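Local coordinates for uncharacterized protein (Parabacteroides merdae ATCC 43184, PDB 4OPW) that is of unknown function but probably acts in cell adhesion, as a putative adhesin with a repetitive, strand-rich fold, at residues K6-L11 / T46-L51. Sequence-based numbering, arbitrary orientation.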
ATOM      1  N   LYS A   6       0.093 -30.249  -0.338  1.00 17.86           N
ATOM      2  CA  LYS A   6      -0.134 -29.476   0.876  1.00 17.48           C
ATOM      3  C   LYS A   6       1.119 -29.499   1.716  1.00 21.80           C
ATOM      4  O   LYS A   6       1.895 -30.453   1.645  1.00 21.06           O
ATOM      5  CB  LYS A   6      -1.360 -29.984   1.681  1.00 18.58           C
ATOM      6  CG  LYS A   6      -1.221 -31.395   2.256  1.00 22.42           C
ATOM      7  CD  LYS A   6      -2.430 -31.744   3.113  1.00 21.35           C
ATOM      8  CE  LYS A   6      -2.402 -33.174   3.559  1.00 25.43           C
ATOM      9  NZ  LYS A   6      -3.589 -33.497   4.418  1.00 25.75           N
ATOM     10  N   GLY A   7       1.304 -28.447   2.497  1.00 18.09           N
ATOM     11  CA  GLY A   7       2.438 -28.343   3.395  1.00 18.72           C
ATOM     12  C   GLY A   7       2.472 -29.445   4.433  1.00 22.75           C
ATOM     13  O   GLY A   7       1.427 -29.837   4.973  1.00 21.93           O
ATOM     14  N   ASN A   8       3.686 -29.960   4.724  1.00 20.42           N
ATOM     15  CA  ASN A   8       3.868 -31.029   5.713  1.00 20.86           C
ATOM     16  C   ASN A   8       4.012 -30.448   7.152  1.00 23.80           C
ATOM     17  O   ASN A   8       4.307 -31.193   8.102  1.00 23.06           O
ATOM     18  CB  ASN A   8       5.087 -31.900   5.333  1.00 20.34           C
ATOM     19  CG  ASN A   8       6.444 -31.250   5.548  1.00 28.89           C
ATOM     20  OD1 ASN A   8       6.568 -30.075   5.935  1.00 23.66           O
ATOM     21  ND2 ASN A   8       7.505 -32.017   5.316  1.00 25.57           N
ATOM     22  N   GLY A   9       3.849 -29.129   7.290  1.00 21.79           N
ATOM     23  CA  GLY A   9       3.885 -28.458   8.588  1.00 22.15           C
ATOM     24  C   GLY A   9       5.251 -28.176   9.175  1.00 26.75           C
ATOM     25  O   GLY A   9       5.326 -27.626  10.273  1.00 27.82           O
ATOM     26  N   LYS A  10       6.332 -28.532   8.454  1.00 23.57           N
ATOM     27  CA  LYS A  10       7.705 -28.313   8.911  1.00 23.24           C
ATOM     28  C   LYS A  10       8.329 -27.182   8.094  1.00 25.70           C
ATOM     29  O   LYS A  10       8.753 -27.383   6.959  1.00 25.33           O
ATOM     30  CB  LYS A  10       8.547 -29.590   8.818  1.00 25.82           C
ATOM     31  CG  LYS A  10       7.957 -30.732   9.626  1.00 33.79           C
ATOM     32  CD  LYS A  10       8.739 -31.987   9.451  1.00 43.44           C
ATOM     33  CE  LYS A  10       8.204 -33.100  10.322  1.00 49.41           C
ATOM     34  NZ  LYS A  10       9.104 -34.280  10.282  1.00 56.11           N
ATOM     35  N   LEU A  11       8.349 -25.981   8.673  1.00 22.23           N
ATOM     36  CA  LEU A  11       8.903 -24.816   8.000  1.00 21.41           C
ATOM     37  C   LEU A  11      10.408 -24.926   7.835  1.00 25.76           C
ATOM     38  O   LEU A  11      11.103 -25.419   8.728  1.00 24.45           O
ATOM     39  CB  LEU A  11       8.560 -23.509   8.745  1.00 20.93           C
ATOM     40  CG  LEU A  11       7.082 -23.122   8.912  1.00 24.01           C
ATOM     41  CD1 LEU A  11       6.974 -21.839   9.741  1.00 23.37           C
ATOM     42  CD2 LEU A  11       6.396 -22.901   7.543  1.00 22.09           C
ATOM     43  N   THR A  46      10.648 -18.714   3.489  1.00 17.69           N
ATOM     44  CA  THR A  46      10.255 -19.648   4.544  1.00 17.82           C
ATOM     45  C   THR A  46       8.886 -20.212   4.163  1.00 20.73           C
ATOM     46  O   THR A  46       7.920 -19.451   4.006  1.00 18.75           O
ATOM     47  CB  THR A  46      10.239 -18.994   5.942  1.00 23.92           C
ATOM     48  OG1 THR A  46      11.508 -18.413   6.181  1.00 23.02           O
ATOM     49  CG2 THR A  46       9.925 -20.004   7.055  1.00 20.14           C
ATOM     50  N   VAL A  47       8.799 -21.533   4.028  1.00 17.33           N
ATOM     51  CA  VAL A  47       7.548 -22.217   3.690  1.00 17.16           C
ATOM     52  C   VAL A  47       7.706 -23.680   4.139  1.00 20.14           C
ATOM     53  O   VAL A  47       8.825 -24.090   4.464  1.00 20.47           O
ATOM     54  CB  VAL A  47       7.218 -22.046   2.161  1.00 20.61           C
ATOM     55  CG1 VAL A  47       8.152 -22.890   1.272  1.00 20.05           C
ATOM     56  CG2 VAL A  47       5.746 -22.341   1.855  1.00 20.60           C
ATOM     57  N   ASP A  48       6.626 -24.474   4.157  1.00 17.67           N
ATOM     58  CA  ASP A  48       6.768 -25.896   4.511  1.00 16.15           C
ATOM     59  C   ASP A  48       7.867 -26.493   3.641  1.00 19.95           C
ATOM     60  O   ASP A  48       7.924 -26.190   2.446  1.00 17.36           O
ATOM     61  CB  ASP A  48       5.450 -26.654   4.313  1.00 16.84           C
ATOM     62  CG  ASP A  48       4.301 -26.005   5.051  1.00 16.44           C
ATOM     63  OD1 ASP A  48       3.944 -24.854   4.700  1.00 18.88           O
ATOM     64  OD2 ASP A  48       3.679 -26.687   5.874  1.00 16.61           O
ATOM     65  N   GLU A  49       8.775 -27.267   4.242  1.00 17.97           N
ATOM     66  CA  GLU A  49       9.939 -27.776   3.502  1.00 18.46           C
ATOM     67  C   GLU A  49       9.585 -28.461   2.163  1.00 21.83           C
ATOM     68  O   GLU A  49      10.296 -28.247   1.180  1.00 20.96           O
ATOM     69  CB  GLU A  49      10.779 -28.728   4.377  1.00 20.40           C
ATOM     70  CG  GLU A  49       9.983 -29.835   5.044  1.00 29.02           C
ATOM     71  CD  GLU A  49      10.782 -30.775   5.924  1.00 47.90           C
ATOM     72  OE1 GLU A  49      11.820 -30.356   6.481  1.00 47.40           O
ATOM     73  OE2 GLU A  49      10.366 -31.945   6.046  1.00 38.46           O
ATOM     74  N   ASN A  50       8.474 -29.249   2.117  1.00 19.63           N
ATOM     75  CA  ASN A  50       8.092 -29.968   0.888  1.00 18.86           C
ATOM     76  C   ASN A  50       7.492 -29.038  -0.182  1.00 20.90           C
ATOM     77  O   ASN A  50       7.269 -29.496  -1.315  1.00 19.78           O
ATOM     78  CB  ASN A  50       7.099 -31.104   1.224  1.00 18.95           C
ATOM     79  CG  ASN A  50       5.768 -30.591   1.739  1.00 29.39           C
ATOM     80  OD1 ASN A  50       5.713 -29.764   2.656  1.00 21.51           O
ATOM     81  ND2 ASN A  50       4.674 -31.003   1.107  1.00 23.86           N
ATOM     82  N   LEU A  51       7.269 -27.741   0.144  1.00 16.23           N
ATOM     83  CA  LEU A  51       6.661 -26.813  -0.813  1.00 15.85           C
ATOM     84  C   LEU A  51       7.693 -25.937  -1.556  1.00 19.53           C
ATOM     85  O   LEU A  51       7.327 -25.296  -2.549  1.00 16.57           O
ATOM     86  CB  LEU A  51       5.603 -25.927  -0.120  1.00 15.40           C
ATOM     87  CG  LEU A  51       4.377 -26.691   0.417  1.00 17.49           C
ATOM     88  CD1 LEU A  51       3.381 -25.714   1.064  1.00 16.58           C
ATOM     89  CD2 LEU A  51       3.665 -27.477  -0.708  1.00 15.97           C
TER
HETATM   90  O   HOH W   1      12.378 -28.256   8.130  1.00 39.86           O
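The amide of N8 has N50 OD1 over one face, 3.3 Å from N8 CG, while E49 CG and OE2 come in at its ND2 edge. The N8 and N50 side chains run antiparallel to one another, their amide planes 32° apart. N50 reads the backbone at both ends: ND2 donates almost straight to K6 O (2.9 Å), which lies in the plane of the N50 amide, and OD1 accepts from N8 N (2.9 Å). Two bonds thus fix its rotation. N8 is used just as fully. With CG between the backbone N and carbonyl carbon (chi1 73°), its OD1 accepts from K10 N, closing an Asx turn, and its ND2 meets E49 OE2 (3.0 Å) on the anti side, a little out of the carboxylate plane. A water donates to both E49 OE1 and L11 O, and the K10 chain runs alongside E49. G7 CA sits over one face of the D48 carboxylate, 3.4 Å from CG; at the edge, OD2 spends its anti lone pair on G9 N (2.8 Å) and also bonds T77 OG1. E49 N donates to K10 O (2.7 Å), next to the antiparallel, non-hydrogen-bonded pair L11 and D48. L11 CD2 lies 3.7 Å from D48 N, a buried group without a hydrogen-bond partner in the model. All this is at the N-terminal end of what appears to be a beta-helix. Loop 6-11 links strand 4-6, parallel to 72-75, to strand 11-17, whose antiparallel partner 42-46 leads straight into the turn; F76 touches D48 and L51 from the loop before strand 80-85.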